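Local coordinates for protein catalase A (Saccharomyces cerevisiae, PDB 1A4E) that breaks down hydrogen peroxide to water and oxygen with a heme cofactor, probably protecting the cell from peroxide made by peroxisomal oxidases, at residues Ser78-Lys83 with Gly122-Val127. Numbering follows the deposited sequence.
Sequences SAMFSK and GNLDWV. With HEM (protoporphyrin IX containing Fe), chain I.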
loop_
_atom_site.group_PDB
_atom_site.type_symbol
_atom_site.label_atom_id
_atom_site.label_comp_id
_atom_site.label_asym_id
_atom_site.label_seq_id
_atom_site.Cartn_x
_atom_site.Cartn_y
_atom_site.Cartn_z
ATOM N N SER B 78 22.102 -30.849 -5.986
ATOM C CA SER B 78 22.199 -29.502 -5.422
ATOM C C SER B 78 23.503 -29.299 -4.671
ATOM O O SER B 78 23.949 -30.175 -3.927
ATOM C CB SER B 78 21.062 -29.228 -4.451
ATOM O OG SER B 78 19.819 -29.406 -5.105
ATOM N N ALA B 79 24.112 -28.126 -4.866
ATOM C CA ALA B 79 25.389 -27.792 -4.247
ATOM C C ALA B 79 25.422 -27.858 -2.728
ATOM O O ALA B 79 26.456 -28.212 -2.169
ATOM C CB ALA B 79 25.813 -26.391 -4.650
ATOM N N MET B 80 24.308 -27.589 -2.033
ATOM C CA MET B 80 24.307 -27.660 -0.581
ATOM C C MET B 80 24.550 -29.072 -0.061
ATOM O O MET B 80 24.990 -29.247 1.069
ATOM C CB MET B 80 22.979 -27.132 -0.036
ATOM C CG MET B 80 21.733 -27.935 -0.341
ATOM S SD MET B 80 20.257 -27.233 0.435
ATOM C CE MET B 80 20.561 -27.492 2.158
ATOM N N PHE B 81 24.301 -30.083 -0.901
ATOM C CA PHE B 81 24.513 -31.479 -0.553
ATOM C C PHE B 81 25.816 -32.048 -1.115
ATOM O O PHE B 81 26.136 -33.190 -0.816
ATOM C CB PHE B 81 23.366 -32.340 -1.079
ATOM C CG PHE B 81 21.982 -32.007 -0.553
ATOM C CD1 PHE B 81 21.755 -31.852 0.817
ATOM C CD2 PHE B 81 20.925 -31.886 -1.451
ATOM C CE1 PHE B 81 20.466 -31.577 1.283
ATOM C CE2 PHE B 81 19.641 -31.612 -0.978
ATOM C CZ PHE B 81 19.410 -31.458 0.387
ATOM N N SER B 82 26.625 -31.295 -1.870
ATOM C CA SER B 82 27.778 -31.852 -2.568
ATOM C C SER B 82 28.931 -32.484 -1.806
ATOM O O SER B 82 29.608 -33.331 -2.386
ATOM C CB SER B 82 28.365 -30.790 -3.485
ATOM O OG SER B 82 28.847 -29.676 -2.756
ATOM N N LYS B 83 29.215 -32.114 -0.551
ATOM C CA LYS B 83 30.313 -32.708 0.213
ATOM C C LYS B 83 29.842 -32.972 1.634
ATOM O O LYS B 83 29.008 -32.243 2.167
ATOM C CB LYS B 83 31.554 -31.803 0.352
ATOM C CG LYS B 83 32.256 -31.248 -0.892
ATOM C CD LYS B 83 31.755 -29.827 -1.230
ATOM C CE LYS B 83 32.474 -29.167 -2.420
ATOM N NZ LYS B 83 32.071 -27.777 -2.575
ATOM N N GLY B 122 21.467 -19.862 -4.603
ATOM C CA GLY B 122 20.308 -19.113 -4.171
ATOM C C GLY B 122 19.674 -19.698 -2.930
ATOM O O GLY B 122 20.128 -20.688 -2.364
ATOM N N ASN B 123 18.605 -19.053 -2.484
ATOM C CA ASN B 123 17.895 -19.544 -1.329
ATOM C C ASN B 123 17.003 -20.735 -1.653
ATOM O O ASN B 123 16.515 -20.917 -2.772
ATOM C CB ASN B 123 17.093 -18.384 -0.739
ATOM C CG ASN B 123 17.980 -17.335 -0.083
ATOM O OD1 ASN B 123 19.185 -17.516 0.083
ATOM N ND2 ASN B 123 17.417 -16.196 0.303
ATOM N N LEU B 124 16.837 -21.583 -0.639
ATOM C CA LEU B 124 15.992 -22.757 -0.741
ATOM C C LEU B 124 15.046 -22.700 0.449
ATOM O O LEU B 124 15.496 -22.589 1.584
ATOM C CB LEU B 124 16.851 -24.019 -0.662
ATOM C CG LEU B 124 16.433 -25.432 -1.104
ATOM C CD1 LEU B 124 16.846 -26.343 0.023
ATOM C CD2 LEU B 124 14.942 -25.596 -1.387
ATOM N N ASP B 125 13.734 -22.764 0.233
ATOM C CA ASP B 125 12.810 -22.817 1.345
ATOM C C ASP B 125 12.108 -24.159 1.425
ATOM O O ASP B 125 11.499 -24.623 0.463
ATOM C CB ASP B 125 11.762 -21.709 1.223
ATOM C CG ASP B 125 12.304 -20.285 1.345
ATOM O OD1 ASP B 125 13.327 -20.067 1.992
ATOM O OD2 ASP B 125 11.700 -19.376 0.789
ATOM N N TRP B 126 12.276 -24.815 2.575
ATOM C CA TRP B 126 11.550 -26.030 2.891
ATOM C C TRP B 126 10.429 -25.598 3.832
ATOM O O TRP B 126 10.553 -25.501 5.057
ATOM C CB TRP B 126 12.482 -27.061 3.568
ATOM C CG TRP B 126 13.389 -27.883 2.643
ATOM C CD1 TRP B 126 13.417 -27.719 1.277
ATOM C CD2 TRP B 126 14.281 -28.838 3.065
ATOM N NE1 TRP B 126 14.329 -28.551 0.835
ATOM C CE2 TRP B 126 14.869 -29.235 1.856
ATOM C CE3 TRP B 126 14.680 -29.413 4.273
ATOM C CZ2 TRP B 126 15.866 -30.216 1.839
ATOM C CZ3 TRP B 126 15.676 -30.393 4.251
ATOM C CH2 TRP B 126 16.267 -30.789 3.046
ATOM N N VAL B 127 9.302 -25.277 3.193
ATOM C CA VAL B 127 8.117 -24.793 3.887
ATOM C C VAL B 127 7.260 -26.013 4.223
ATOM O O VAL B 127 6.370 -26.448 3.487
ATOM C CB VAL B 127 7.368 -23.788 2.963
ATOM C CG1 VAL B 127 6.311 -23.072 3.770
ATOM C CG2 VAL B 127 8.313 -22.741 2.394
HETATM C CHA HEM I . 2.129 -20.107 5.198
HETATM C CHB HEM I . -0.703 -20.685 1.370
HETATM C CHC HEM I . -0.703 -25.414 2.115
HETATM C CHD HEM I . 2.914 -24.862 5.237
HETATM C C1A HEM I . 1.223 -19.843 4.186
HETATM C C2A HEM I . 0.986 -18.522 3.637
HETATM C C3A HEM I . 0.259 -18.692 2.506
HETATM C C4A HEM I . 0.023 -20.110 2.385
HETATM C CMA HEM I . -0.167 -17.634 1.499
HETATM C CAA HEM I . 1.523 -17.212 4.185
HETATM C CBA HEM I . 2.705 -16.779 3.345
HETATM C CGA HEM I . 3.335 -15.468 3.760
HETATM O O1A HEM I . 2.644 -14.470 3.946
HETATM O O2A HEM I . 4.550 -15.454 3.878
HETATM C C1B HEM I . -0.928 -22.036 1.222
HETATM C C2B HEM I . -1.787 -22.600 0.210
HETATM C C3B HEM I . -1.884 -23.947 0.476
HETATM C C4B HEM I . -1.043 -24.166 1.644
HETATM C CMB HEM I . -2.442 -21.772 -0.891
HETATM C CAB HEM I . -2.612 -24.953 -0.170
HETATM C CBB HEM I . -3.275 -24.891 -1.482
HETATM C C1C HEM I . 0.307 -25.686 3.015
HETATM C C2C HEM I . 0.845 -27.008 3.243
HETATM C C3C HEM I . 1.915 -26.857 4.076
HETATM C C4C HEM I . 2.010 -25.437 4.359
HETATM C CMC HEM I . 0.312 -28.286 2.599
HETATM C CAC HEM I . 2.794 -27.830 4.529
HETATM C CBC HEM I . 3.590 -28.654 3.647
HETATM C C1D HEM I . 3.003 -23.511 5.518
HETATM C C2D HEM I . 3.930 -22.931 6.455
HETATM C C3D HEM I . 3.685 -21.603 6.460
HETATM C C4D HEM I . 2.621 -21.363 5.522
HETATM C CMD HEM I . 4.997 -23.656 7.265
HETATM C CAD HEM I . 4.361 -20.563 7.333
HETATM C CBD HEM I . 5.605 -19.949 6.732
HETATM C CGD HEM I . 6.229 -18.975 7.715
HETATM O O1D HEM I . 6.610 -19.388 8.801
HETATM O O2D HEM I . 6.328 -17.792 7.413
HETATM N NA HEM I . 0.648 -20.818 3.391
HETATM N NB HEM I . -0.454 -22.999 2.082
HETATM N NC HEM I . 1.051 -24.723 3.663
HETATM N ND HEM I . 2.209 -22.541 4.934
HETATM FE FE HEM I . 0.835 -22.770 3.551
#
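Met-80 meets Leu-124, and Phe-81 meets Trp-126, in a small, buried, wholly apolar contact to which Met-80 and Trp-126 bring the most surface. The thioether SD of Met-80 lies 3.5 Å from CD1 of Leu-124, and the two side chains cross at about a right angle. Met-80 places its sulfur there by running CG out between the backbone N and the carbonyl carbon (chi1 67°) and staying extended through chi2; the bend at chi3 only turns CE aside.

Beside this pair, the side chains of Phe-81 and Trp-126 come from opposite directions and meet with the far end of the phenyl ring at the six-membered ring of the indole. CZ of Phe-81 stands 4.0 Å from CZ2 of Trp-126, which sits at the edge of the phenyl ring and near its plane. One face of the phenyl ring carries CG of Met-80, 3.9 Å above its centre, so the two neighbours on the 3-10 turn 79-81 pack on each other as well as on the strand. The turn itself is closed by Phe-81 N to Ser-78 O at 3.0 Å, while Ala-79 O accepts from both N and OG of Ser-82.

Leu-124 and Trp-126, two apart on the strand, point to the turn; the next residue, Val-127, belongs to the heme pocket, its CG1 3.6 Å from C2D of the porphyrin. The contact thus sets the loop between strands 59-68 and 87-95 against the side of strand 122-129 in the catalase beta-barrel. Strand 112-119 pairs with that strand and adds Phe-117 to the packing, Gln-326 of strand 326-328 touches Phe-81 and Leu-124, and strand 212-221 meets the indole through Val-217 and Ile-219.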